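Local structure of UDP-N-acetylmuramate--L-alanine ligase (Thermotoga maritima, 1J6U) at residues E321-T333 against V429-G441. The protein catalyses the ATP-dependent joining of L-alanine to UDP-N-acetylmuramate, a step of peptidoglycan biosynthesis in bacterial cell wall formation. Residues are numbered along the deposited sequence; the frame is centred on the assembly and turned at random.
Sequences ETNIYVIDDYAHT and VSENTVFLFVGAG
With CG of Asn323 opposite the backbone N (chi1 -170°) and CG of Asn432 beside the backbone N (chi1 -57°), the two side chains cross at about a right angle, their amide planes 61° apart, and Asn323 ND2 donates to Asn432 OD1 at 2.7 Å. The acceptor lies in the amide plane of Asn323, whereas the donor is tilted from the plane of the Asn432 carbonyl. ND2 also hydrogen-bonds OE2 of Glu351, so a leucine in place of Asn323 would probably leave both Asn432 OD1 and that carboxylate without this donor. Beyond this pair, strands 324-329 and 433-438 run parallel, laced by nearly straight bonds such as Phe435 N to Tyr325 O (2.7 Å) and Ile327 N to Phe435 O (2.8 Å). On one face, CD2 of Leu436 presses on CB of Ile327 at a tight 3.5 Å, the two side chains lying side by side, while Ile327 CD1 reaches Val434 CG1. On the other, Ile324 CG2 meets the edge of the Phe435 ring and Val326 CG1 packs against Phe437. A water bridges Asp328 OD1 and Phe437 O, and Asp328 OD1 is also hydrogen-bonded to Ser447 OG. At the end of strand 324-329, Asp329 OD1 accepts from Ala331 N in an Asx turn, while its OD2 takes a hydrogen bond from Phe313 N. Ala440 CB sits over the Tyr330 ring, 4.1 Å from its centroid, a CH-pi contact less certain because the ring is poorly ordered. At the backbone angles of Gly439 a CB would jam against the carbonyl O of Val438. His332 lies about 7 Å, side chain to side chain, from Asp123 of the predicted ATP site. Both strands are interior to the mixed sheet of the C-terminal Mur ligase domain, between antiparallel strand 314-319 and parallel strand 352-357; helix 443-457 packs on the Val326 face, where Phe450 meets Phe435 edge-to-face, and Phe348 touches Ile327 and Val434 on the other.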
loop_
_atom_site.group_PDB
_atom_site.type_symbol
_atom_site.label_atom_id
_atom_site.label_comp_id
_atom_site.label_asym_id
_atom_site.label_seq_id
_atom_site.Cartn_x
_atom_site.Cartn_y
_atom_site.Cartn_z
ATOM N N GLU A 321 17.262 4.722 -23.835
ATOM C CA GLU A 321 18.054 4.394 -25.016
ATOM C C GLU A 321 17.682 2.989 -25.447
ATOM O O GLU A 321 17.589 2.637 -26.616
ATOM C CB GLU A 321 19.545 4.358 -24.704
ATOM C CG GLU A 321 20.184 5.684 -24.382
ATOM C CD GLU A 321 21.699 5.563 -24.253
ATOM O OE1 GLU A 321 22.243 4.498 -24.640
ATOM O OE2 GLU A 321 22.343 6.532 -23.779
ATOM N N THR A 322 17.395 2.179 -24.467
ATOM C CA THR A 322 17.173 0.793 -24.778
ATOM C C THR A 322 15.725 0.309 -24.767
ATOM O O THR A 322 15.411 -0.805 -25.234
ATOM C CB THR A 322 18.046 0.078 -23.783
ATOM O OG1 THR A 322 18.799 -0.924 -24.449
ATOM C CG2 THR A 322 17.246 -0.407 -22.629
ATOM N N ASN A 323 14.853 1.193 -24.274
ATOM C CA ASN A 323 13.440 0.939 -24.083
ATOM C C ASN A 323 13.270 -0.253 -23.110
ATOM O O ASN A 323 12.542 -1.229 -23.376
ATOM C CB ASN A 323 12.704 0.676 -25.409
ATOM C CG ASN A 323 11.203 0.650 -25.203
ATOM O OD1 ASN A 323 10.684 1.262 -24.252
ATOM N ND2 ASN A 323 10.495 -0.044 -26.073
ATOM N N ILE A 324 13.970 -0.165 -21.981
ATOM C CA ILE A 324 13.893 -1.204 -20.962
ATOM C C ILE A 324 13.366 -0.667 -19.634
ATOM O O ILE A 324 13.818 0.365 -19.132
ATOM C CB ILE A 324 15.274 -1.869 -20.740
ATOM C CG1 ILE A 324 15.501 -2.888 -21.837
ATOM C CG2 ILE A 324 15.320 -2.608 -19.391
ATOM C CD1 ILE A 324 16.942 -3.300 -21.945
ATOM N N TYR A 325 12.410 -1.381 -19.063
ATOM C CA TYR A 325 11.838 -0.972 -17.781
ATOM C C TYR A 325 11.902 -2.066 -16.728
ATOM O O TYR A 325 11.720 -3.255 -17.015
ATOM C CB TYR A 325 10.338 -0.607 -17.937
ATOM C CG TYR A 325 10.038 0.578 -18.839
ATOM C CD1 TYR A 325 10.079 0.435 -20.214
ATOM C CD2 TYR A 325 9.678 1.839 -18.308
ATOM C CE1 TYR A 325 9.770 1.484 -21.056
ATOM C CE2 TYR A 325 9.356 2.923 -19.153
ATOM C CZ TYR A 325 9.401 2.717 -20.527
ATOM O OH TYR A 325 9.020 3.667 -21.417
ATOM N N VAL A 326 12.134 -1.665 -15.496
ATOM C CA VAL A 326 12.082 -2.611 -14.388
ATOM C C VAL A 326 10.969 -2.012 -13.520
ATOM O O VAL A 326 11.052 -0.874 -13.020
ATOM C CB VAL A 326 13.425 -2.680 -13.593
ATOM C CG1 VAL A 326 13.245 -3.588 -12.388
ATOM C CG2 VAL A 326 14.565 -3.229 -14.497
ATOM N N ILE A 327 9.923 -2.787 -13.339
ATOM C CA ILE A 327 8.769 -2.340 -12.568
ATOM C C ILE A 327 8.502 -3.260 -11.364
ATOM O O ILE A 327 8.604 -4.493 -11.474
ATOM C CB ILE A 327 7.506 -2.291 -13.507
ATOM C CG1 ILE A 327 7.714 -1.223 -14.583
ATOM C CG2 ILE A 327 6.237 -1.914 -12.720
ATOM C CD1 ILE A 327 6.523 -1.067 -15.545
ATOM N N ASP A 328 8.170 -2.647 -10.223
ATOM C CA ASP A 328 7.837 -3.362 -8.981
ATOM C C ASP A 328 6.351 -3.377 -8.649
ATOM O O ASP A 328 5.677 -2.350 -8.691
ATOM C CB ASP A 328 8.557 -2.729 -7.797
ATOM C CG ASP A 328 10.049 -2.874 -7.892
ATOM O OD1 ASP A 328 10.484 -4.019 -8.065
ATOM O OD2 ASP A 328 10.787 -1.871 -7.788
ATOM N N ASP A 329 5.835 -4.540 -8.309
ATOM C CA ASP A 329 4.448 -4.625 -7.926
ATOM C C ASP A 329 4.214 -5.712 -6.896
ATOM O O ASP A 329 4.665 -6.832 -7.058
ATOM C CB ASP A 329 3.532 -4.869 -9.113
ATOM C CG ASP A 329 2.087 -4.547 -8.781
ATOM O OD1 ASP A 329 1.312 -5.471 -8.423
ATOM O OD2 ASP A 329 1.741 -3.343 -8.843
ATOM N N TYR A 330 3.482 -5.329 -5.854
ATOM C CA TYR A 330 3.107 -6.137 -4.704
ATOM C C TYR A 330 2.200 -7.301 -5.005
ATOM O O TYR A 330 2.021 -8.148 -4.160
ATOM C CB TYR A 330 2.353 -5.250 -3.715
ATOM C CG TYR A 330 2.870 -5.271 -2.330
ATOM C CD1 TYR A 330 4.236 -5.423 -2.086
ATOM C CD2 TYR A 330 2.022 -5.039 -1.248
ATOM C CE1 TYR A 330 4.759 -5.333 -0.792
ATOM C CE2 TYR A 330 2.538 -4.942 0.064
ATOM C CZ TYR A 330 3.914 -5.088 0.275
ATOM O OH TYR A 330 4.462 -4.955 1.533
ATOM N N ALA A 331 1.602 -7.351 -6.184
ATOM C CA ALA A 331 0.648 -8.421 -6.454
ATOM C C ALA A 331 1.057 -9.815 -5.965
ATOM O O ALA A 331 2.209 -10.232 -6.141
ATOM C CB ALA A 331 0.325 -8.465 -7.949
ATOM N N HIS A 332 0.103 -10.535 -5.366
ATOM C CA HIS A 332 0.346 -11.885 -4.864
ATOM C C HIS A 332 -0.838 -12.789 -5.105
ATOM O O HIS A 332 -0.787 -13.986 -4.924
ATOM C CB HIS A 332 0.662 -11.857 -3.383
ATOM C CG HIS A 332 -0.381 -11.196 -2.561
ATOM N ND1 HIS A 332 -0.364 -9.843 -2.290
ATOM C CD2 HIS A 332 -1.498 -11.692 -1.978
ATOM C CE1 HIS A 332 -1.431 -9.535 -1.576
ATOM N NE2 HIS A 332 -2.135 -10.637 -1.373
ATOM N N THR A 333 -1.895 -12.190 -5.579
ATOM C CA THR A 333 -3.136 -12.870 -5.856
ATOM C C THR A 333 -3.325 -13.054 -7.339
ATOM O O THR A 333 -2.862 -12.260 -8.131
ATOM C CB THR A 333 -4.276 -12.002 -5.301
ATOM O OG1 THR A 333 -4.409 -12.272 -3.909
ATOM C CG2 THR A 333 -5.551 -12.211 -6.029
ATOM N N VAL A 429 18.698 -9.852 -20.466
ATOM C CA VAL A 429 18.318 -8.472 -20.686
ATOM C C VAL A 429 18.142 -8.172 -22.157
ATOM O O VAL A 429 19.086 -8.159 -22.898
ATOM C CB VAL A 429 19.332 -7.511 -20.137
ATOM C CG1 VAL A 429 18.908 -6.079 -20.464
ATOM C CG2 VAL A 429 19.424 -7.676 -18.639
ATOM N N SER A 430 16.915 -7.922 -22.577
ATOM C CA SER A 430 16.640 -7.589 -23.967
ATOM C C SER A 430 15.995 -6.190 -24.096
ATOM O O SER A 430 15.320 -5.730 -23.182
ATOM C CB SER A 430 15.708 -8.641 -24.555
ATOM O OG SER A 430 14.637 -8.894 -23.659
ATOM N N GLU A 431 16.218 -5.525 -25.225
ATOM C CA GLU A 431 15.630 -4.216 -25.508
ATOM C C GLU A 431 14.124 -4.362 -25.583
ATOM O O GLU A 431 13.610 -5.471 -25.779
ATOM C CB GLU A 431 15.965 -3.737 -26.896
ATOM C CG GLU A 431 17.360 -3.602 -27.262
ATOM C CD GLU A 431 17.463 -3.122 -28.709
ATOM O OE1 GLU A 431 16.751 -3.691 -29.621
ATOM O OE2 GLU A 431 18.260 -2.165 -28.899
ATOM N N ASN A 432 13.443 -3.218 -25.518
ATOM C CA ASN A 432 11.982 -3.152 -25.623
ATOM C C ASN A 432 11.321 -4.161 -24.744
ATOM O O ASN A 432 10.445 -4.911 -25.189
ATOM C CB ASN A 432 11.558 -3.387 -27.064
ATOM C CG ASN A 432 12.204 -2.399 -27.988
ATOM O OD1 ASN A 432 12.337 -1.220 -27.642
ATOM N ND2 ASN A 432 12.632 -2.859 -29.155
ATOM N N THR A 433 11.738 -4.173 -23.487
ATOM C CA THR A 433 11.201 -5.148 -22.577
ATOM C C THR A 433 10.946 -4.547 -21.240
ATOM O O THR A 433 11.696 -3.686 -20.749
ATOM C CB THR A 433 12.175 -6.356 -22.397
ATOM O OG1 THR A 433 12.342 -7.013 -23.654
ATOM C CG2 THR A 433 11.609 -7.369 -21.421
ATOM N N VAL A 434 9.848 -5.001 -20.665
ATOM C CA VAL A 434 9.465 -4.554 -19.360
ATOM C C VAL A 434 9.619 -5.739 -18.447
ATOM O O VAL A 434 9.016 -6.784 -18.675
ATOM C CB VAL A 434 7.998 -4.118 -19.319
ATOM C CG1 VAL A 434 7.561 -3.963 -17.840
ATOM C CG2 VAL A 434 7.825 -2.798 -20.108
ATOM N N PHE A 435 10.437 -5.576 -17.419
ATOM C CA PHE A 435 10.612 -6.647 -16.455
ATOM C C PHE A 435 9.807 -6.273 -15.217
ATOM O O PHE A 435 10.107 -5.290 -14.513
ATOM C CB PHE A 435 12.086 -6.817 -16.076
ATOM C CG PHE A 435 12.948 -7.129 -17.223
ATOM C CD1 PHE A 435 13.592 -6.120 -17.901
ATOM C CD2 PHE A 435 13.103 -8.441 -17.653
ATOM C CE1 PHE A 435 14.400 -6.407 -19.017
ATOM C CE2 PHE A 435 13.894 -8.735 -18.754
ATOM C CZ PHE A 435 14.548 -7.714 -19.443
ATOM N N LEU A 436 8.765 -7.050 -14.972
ATOM C CA LEU A 436 7.932 -6.821 -13.808
ATOM C C LEU A 436 8.311 -7.799 -12.702
ATOM O O LEU A 436 8.067 -9.008 -12.832
ATOM C CB LEU A 436 6.470 -7.081 -14.133
ATOM C CG LEU A 436 5.824 -6.362 -15.286
ATOM C CD1 LEU A 436 4.451 -7.014 -15.575
ATOM C CD2 LEU A 436 5.720 -4.897 -14.936
ATOM N N PHE A 437 8.896 -7.283 -11.626
ATOM C CA PHE A 437 9.229 -8.103 -10.483
ATOM C C PHE A 437 8.014 -8.037 -9.530
ATOM O O PHE A 437 7.816 -7.070 -8.791
ATOM C CB PHE A 437 10.466 -7.566 -9.799
ATOM C CG PHE A 437 11.708 -7.924 -10.493
ATOM C CD1 PHE A 437 12.127 -7.204 -11.603
ATOM C CD2 PHE A 437 12.487 -8.987 -10.035
ATOM C CE1 PHE A 437 13.313 -7.529 -12.240
ATOM C CE2 PHE A 437 13.671 -9.318 -10.675
ATOM C CZ PHE A 437 14.086 -8.587 -11.774
ATOM N N VAL A 438 7.234 -9.103 -9.544
ATOM C CA VAL A 438 6.009 -9.189 -8.791
ATOM C C VAL A 438 5.970 -9.989 -7.507
ATOM O O VAL A 438 6.275 -11.177 -7.503
ATOM C CB VAL A 438 4.943 -9.763 -9.696
ATOM C CG1 VAL A 438 3.569 -9.700 -9.003
ATOM C CG2 VAL A 438 4.999 -9.016 -11.034
ATOM N N GLY A 439 5.544 -9.341 -6.430
ATOM C CA GLY A 439 5.394 -10.031 -5.171
ATOM C C GLY A 439 5.462 -9.190 -3.923
ATOM O O GLY A 439 6.077 -8.139 -3.915
ATOM N N ALA A 440 4.870 -9.688 -2.837
ATOM C CA ALA A 440 4.842 -8.936 -1.588
ATOM C C ALA A 440 6.082 -9.134 -0.733
ATOM O O ALA A 440 6.340 -8.366 0.200
ATOM C CB ALA A 440 3.608 -9.316 -0.818
ATOM N N GLY A 441 6.874 -10.145 -1.070
ATOM C CA GLY A 441 8.057 -10.413 -0.278
ATOM C C GLY A 441 9.405 -9.907 -0.725
ATOM O O GLY A 441 9.561 -8.766 -1.172
HETATM O O HOH W 1 9.342 -6.128 -7.000
#